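Local coordinates for Mll7089 protein (Mesorhizobium loti, PDB 2OZ8) that is of unknown function but, as a mandelate racemase family member, probably binds magnesium and may have hydro-lyase activity, at residues A[144-149]-A[176-181]. Numbering follows the deposited sequence.
Sequences LDDDAF and DLRRLE
Arg179 reaches from helix 173-184 to the first turn of helix 146-158 and lies over one face of the Phe149 ring. Its CD sits 4.3 Å from the ring centroid, only 8° off the normal, a CH-pi contact. NE follows at 3.4 Å from Phe149 CD1. This buried side is the tight part. With CG opposite the backbone N (chi1 176°), the Phe149 ring lies against helix 173-184, where it touches Leu182 and Leu183, and it also meets Ile166 of strand 163-167. The guanidinium then grips Leu144 O end-on: NH1 and NH2 each donate to that one oxygen at 3.0 Å, from the same face of the carbonyl. NH1 also meets Asp146 OD1 at 2.7 Å, a salt bridge with a weak, bent hydrogen bond. Toward solvent the contact thins to a single straighter bond. Exposed Arg178 NH1 donates to Asp146 OD2 at 3.0 Å, on the syn side of the carboxylate, and OD2 lies in the plane of the Arg178 guanidinium. Asp146 thus shares its two oxygens between neighbouring arginines. Asp145 OD1 caps the helix start at Ala148 N. The arrangement joins two successive outer helices of the parallel beta/alpha barrel domain of the enolase superfamily.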
# COMPACT_ATOMS: atom_id res chain seq x y z
N LEU A 144 31.07 25.23 -21.44
CA LEU A 144 32.46 25.65 -21.36
C LEU A 144 33.40 24.79 -22.23
O LEU A 144 33.28 23.56 -22.23
CB LEU A 144 32.91 25.64 -19.90
CG LEU A 144 33.25 26.98 -19.24
CD1 LEU A 144 32.43 28.15 -19.80
CD2 LEU A 144 33.15 26.93 -17.73
N ASP A 145 34.33 25.43 -22.94
CA ASP A 145 35.41 24.67 -23.60
C ASP A 145 36.32 24.07 -22.54
O ASP A 145 36.43 24.61 -21.44
CB ASP A 145 36.20 25.51 -24.64
CG ASP A 145 36.95 26.71 -24.02
OD1 ASP A 145 38.15 26.57 -23.67
OD2 ASP A 145 36.34 27.81 -23.88
N ASP A 146 36.94 22.94 -22.87
CA ASP A 146 37.88 22.27 -21.96
C ASP A 146 38.88 23.21 -21.30
O ASP A 146 39.17 23.05 -20.11
CB ASP A 146 38.56 21.06 -22.61
CG ASP A 146 37.59 19.87 -22.76
OD1 ASP A 146 36.47 19.94 -22.19
OD2 ASP A 146 37.94 18.85 -23.44
N ASP A 147 39.36 24.22 -22.04
CA ASP A 147 40.26 25.20 -21.44
C ASP A 147 39.62 26.07 -20.39
O ASP A 147 40.23 26.30 -19.34
CB ASP A 147 40.97 26.11 -22.46
CG ASP A 147 41.84 27.17 -21.76
OD1 ASP A 147 42.92 26.78 -21.27
OD2 ASP A 147 41.43 28.38 -21.63
N ALA A 148 38.44 26.60 -20.67
CA ALA A 148 37.72 27.43 -19.67
C ALA A 148 37.34 26.67 -18.37
O ALA A 148 37.38 27.25 -17.30
CB ALA A 148 36.51 28.07 -20.28
N PHE A 149 36.98 25.39 -18.51
CA PHE A 149 36.64 24.51 -17.41
C PHE A 149 37.81 24.31 -16.42
O PHE A 149 37.66 24.55 -15.21
CB PHE A 149 36.12 23.20 -18.03
CG PHE A 149 35.81 22.09 -17.06
CD1 PHE A 149 34.49 21.89 -16.61
CD2 PHE A 149 36.79 21.18 -16.69
CE1 PHE A 149 34.16 20.80 -15.74
CE2 PHE A 149 36.50 20.11 -15.84
CZ PHE A 149 35.18 19.91 -15.36
N ASP A 176 30.85 13.22 -20.53
CA ASP A 176 30.74 13.22 -19.06
C ASP A 176 31.93 12.54 -18.40
O ASP A 176 32.46 13.03 -17.38
CB ASP A 176 29.50 12.48 -18.58
CG ASP A 176 28.21 13.09 -19.08
OD1 ASP A 176 28.21 14.18 -19.66
OD2 ASP A 176 27.15 12.49 -18.86
N LEU A 177 32.35 11.39 -18.92
CA LEU A 177 33.52 10.78 -18.28
C LEU A 177 34.78 11.60 -18.45
O LEU A 177 35.62 11.68 -17.54
CB LEU A 177 33.74 9.34 -18.71
CG LEU A 177 32.75 8.32 -18.18
CD1 LEU A 177 32.93 7.01 -18.96
CD2 LEU A 177 32.94 8.12 -16.67
N ARG A 178 34.90 12.24 -19.60
CA ARG A 178 36.03 13.08 -19.85
C ARG A 178 36.06 14.29 -18.94
O ARG A 178 37.13 14.64 -18.42
CB ARG A 178 36.00 13.55 -21.29
CG ARG A 178 37.37 13.68 -21.95
CD ARG A 178 37.23 13.15 -23.41
NE ARG A 178 36.25 13.94 -24.17
CZ ARG A 178 36.29 15.28 -24.27
NH1 ARG A 178 37.27 15.97 -23.63
NH2 ARG A 178 35.35 15.91 -25.00
N ARG A 179 34.90 14.95 -18.76
CA ARG A 179 34.82 16.09 -17.82
C ARG A 179 35.25 15.72 -16.40
O ARG A 179 35.92 16.50 -15.75
CB ARG A 179 33.43 16.75 -17.80
CG ARG A 179 33.06 17.46 -19.08
CD ARG A 179 34.05 18.61 -19.44
NE ARG A 179 33.50 19.94 -19.18
CZ ARG A 179 33.57 21.00 -19.99
NH1 ARG A 179 34.21 20.94 -21.14
NH2 ARG A 179 33.01 22.14 -19.60
N LEU A 180 34.86 14.54 -15.92
CA LEU A 180 35.26 14.04 -14.59
C LEU A 180 36.78 13.77 -14.52
O LEU A 180 37.44 14.12 -13.51
CB LEU A 180 34.51 12.76 -14.23
CG LEU A 180 33.04 12.79 -13.84
CD1 LEU A 180 32.37 11.44 -14.08
CD2 LEU A 180 32.89 13.24 -12.39
N GLU A 181 37.31 13.12 -15.55
CA GLU A 181 38.77 12.98 -15.68
C GLU A 181 39.49 14.36 -15.71
O GLU A 181 40.47 14.54 -15.03
CB GLU A 181 39.16 12.17 -16.94
CG GLU A 181 39.00 10.67 -16.90
CD GLU A 181 39.03 10.03 -18.33
OE1 GLU A 181 39.63 10.63 -19.28
OE2 GLU A 181 38.43 8.92 -18.51